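Local coordinates for protein SAR-endolysin (Enterobacteria phage P1, PDB 1XJU) that degrades the host peptidoglycan as a signal-arrest-release lysozyme, so that the infected cell lyses and mature phage particles escape, at residues A[82-87]-A[144-149]. Numbering follows the deposited sequence.
Sequences TSAAFN and EKERQL
With CG anti to the carbonyl carbon (chi1 -68°) and its chain extended beyond CG, Glu146 carries its carboxylate across to the other helix, where Ser83 holds OG anti to its backbone N (chi1 172°), beside its carbonyl carbon, to meet it. The contact is a buried helix–helix pairing in the helical body of a phage-type lysozyme of glycosyl hydrolase family 24. It joins helix 75-88 to helix 137-151. The nearest CA atoms, those of Ser83 and Glu146, are 7.4 Å apart, and the long glutamate chain spans most of that gap.

Ser83 OG donates to Glu146 OE1 at 2.6 Å, a short bond. The hydroxyl comes to the anti side of the oxygen and lies 31° out of the carboxylate plane. The same Ser83 oxygen accepts a hydrogen bond from Arg142 NH2.

The carboxylate is buried, and both of its oxygens have charged partners. OE1 makes a salt bridge with Arg142 NE and OE2 one with Arg143 NE. Three polar partners therefore hold the group and limit its rotation, and the two arginines probably keep it ionised. Arg143 also reaches Asn87 OD1, while Asn87 ND2 bonds the backbone oxygens of Tyr21 and Cys23. Polar bonds thus lead from Glu146 to the backbone at Cys23, the active-site cysteine, which is disulfide-bonded to Cys16 in this inactive form.

Leu9 of helix 4-10 packs on both Ser83 and Glu146. Ala84 packs its methyl against the carboxylate. Its backbone N lies 3.4 Å from Glu146 OE1, but the angle is too poor for a hydrogen bond. Its methyl carbon CB rests 3.5 Å from Glu146 OE2.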
loop_
_atom_site.group_PDB
_atom_site.type_symbol
_atom_site.label_atom_id
_atom_site.label_comp_id
_atom_site.label_asym_id
_atom_site.label_seq_id
_atom_site.Cartn_x
_atom_site.Cartn_y
_atom_site.Cartn_z
ATOM N N THR A 82 -2.960 -4.004 -4.127
ATOM C CA THR A 82 -3.421 -2.733 -4.648
ATOM C C THR A 82 -3.764 -1.808 -3.494
ATOM O O THR A 82 -3.411 -0.631 -3.504
ATOM C CB THR A 82 -4.637 -2.905 -5.569
ATOM O OG1 THR A 82 -4.222 -3.577 -6.783
ATOM C CG2 THR A 82 -5.235 -1.555 -5.976
ATOM N N SER A 83 -4.480 -2.303 -2.506
ATOM C CA SER A 83 -4.787 -1.528 -1.300
ATOM C C SER A 83 -3.508 -1.002 -0.675
ATOM O O SER A 83 -3.435 0.193 -0.336
ATOM C CB SER A 83 -5.550 -2.422 -0.327
ATOM O OG SER A 83 -5.712 -1.789 0.944
ATOM N N ALA A 84 -2.482 -1.837 -0.499
ATOM C CA ALA A 84 -1.239 -1.402 0.099
ATOM C C ALA A 84 -0.577 -0.336 -0.760
ATOM O O ALA A 84 -0.063 0.670 -0.222
ATOM C CB ALA A 84 -0.314 -2.597 0.297
ATOM N N ALA A 85 -0.563 -0.514 -2.064
ATOM C CA ALA A 85 0.054 0.450 -2.964
ATOM C C ALA A 85 -0.718 1.780 -2.931
ATOM O O ALA A 85 -0.116 2.844 -3.014
ATOM C CB ALA A 85 0.140 -0.097 -4.360
ATOM N N PHE A 86 -2.028 1.734 -2.835
ATOM C CA PHE A 86 -2.844 2.943 -2.747
ATOM C C PHE A 86 -2.455 3.722 -1.504
ATOM O O PHE A 86 -2.317 4.950 -1.523
ATOM C CB PHE A 86 -4.313 2.569 -2.718
ATOM C CG PHE A 86 -5.243 3.729 -2.569
ATOM C CD1 PHE A 86 -5.659 4.149 -1.340
ATOM C CD2 PHE A 86 -5.724 4.393 -3.703
ATOM C CE1 PHE A 86 -6.525 5.222 -1.191
ATOM C CE2 PHE A 86 -6.627 5.449 -3.566
ATOM C CZ PHE A 86 -7.012 5.859 -2.285
ATOM N N ASN A 87 -2.310 3.023 -0.389
ATOM C CA ASN A 87 -2.105 3.656 0.914
ATOM C C ASN A 87 -0.671 4.107 1.095
ATOM O O ASN A 87 -0.441 5.142 1.729
ATOM C CB ASN A 87 -2.508 2.620 1.974
ATOM C CG ASN A 87 -2.760 3.121 3.345
ATOM O OD1 ASN A 87 -2.540 2.319 4.302
ATOM N ND2 ASN A 87 -3.404 4.330 3.495
ATOM N N GLU A 144 -2.388 -5.992 8.404
ATOM C CA GLU A 144 -2.842 -7.338 8.817
ATOM C C GLU A 144 -4.142 -7.692 8.173
ATOM O O GLU A 144 -4.352 -8.842 7.731
ATOM C CB GLU A 144 -2.881 -7.433 10.344
ATOM C CG GLU A 144 -1.496 -7.294 10.961
ATOM C CD GLU A 144 -1.468 -7.158 12.470
ATOM O OE1 GLU A 144 -2.555 -7.007 13.052
ATOM O OE2 GLU A 144 -0.338 -7.161 13.053
ATOM N N LYS A 145 -5.051 -6.761 8.031
ATOM C CA LYS A 145 -6.277 -7.023 7.340
ATOM C C LYS A 145 -6.044 -7.296 5.836
ATOM O O LYS A 145 -6.625 -8.228 5.251
ATOM C CB LYS A 145 -7.265 -5.866 7.485
ATOM C CG LYS A 145 -7.807 -5.715 8.866
ATOM C CD LYS A 145 -8.724 -4.564 9.020
ATOM C CE LYS A 145 -9.183 -4.476 10.472
ATOM N NZ LYS A 145 -10.003 -5.615 10.963
ATOM N N GLU A 146 -5.171 -6.541 5.204
ATOM C CA GLU A 146 -4.789 -6.854 3.843
ATOM C C GLU A 146 -4.172 -8.236 3.742
ATOM O O GLU A 146 -4.485 -8.978 2.777
ATOM C CB GLU A 146 -3.803 -5.790 3.300
ATOM C CG GLU A 146 -4.388 -4.413 3.082
ATOM C CD GLU A 146 -3.323 -3.379 2.894
ATOM O OE1 GLU A 146 -3.729 -2.173 2.649
ATOM O OE2 GLU A 146 -2.150 -3.680 3.100
ATOM N N ARG A 147 -3.323 -8.612 4.669
ATOM C CA ARG A 147 -2.681 -9.921 4.643
ATOM C C ARG A 147 -3.702 -11.037 4.695
ATOM O O ARG A 147 -3.583 -12.003 3.958
ATOM C CB ARG A 147 -1.670 -10.026 5.762
ATOM C CG ARG A 147 -1.118 -11.418 6.011
ATOM C CD ARG A 147 -0.235 -11.510 7.222
ATOM N NE ARG A 147 -1.060 -11.467 8.440
ATOM C CZ ARG A 147 -0.595 -11.205 9.679
ATOM N NH1 ARG A 147 -1.459 -11.105 10.684
ATOM N NH2 ARG A 147 0.701 -11.016 9.924
ATOM N N GLN A 148 -4.708 -10.912 5.526
ATOM C CA GLN A 148 -5.708 -11.966 5.589
ATOM C C GLN A 148 -6.495 -12.075 4.313
ATOM O O GLN A 148 -6.794 -13.226 3.898
ATOM C CB GLN A 148 -6.569 -11.771 6.797
ATOM C CG GLN A 148 -5.755 -11.958 8.123
ATOM C CD GLN A 148 -4.775 -13.204 8.156
ATOM O OE1 GLN A 148 -3.541 -13.037 8.155
ATOM N NE2 GLN A 148 -5.333 -14.427 8.168
ATOM N N LEU A 149 -6.832 -10.964 3.687
ATOM C CA LEU A 149 -7.441 -11.039 2.376
ATOM C C LEU A 149 -6.514 -11.728 1.371
ATOM O O LEU A 149 -6.912 -12.656 0.666
ATOM C CB LEU A 149 -7.811 -9.651 1.863
ATOM C CG LEU A 149 -8.278 -9.606 0.420
ATOM C CD1 LEU A 149 -9.525 -10.472 0.193
ATOM C CD2 LEU A 149 -8.577 -8.146 0.011
#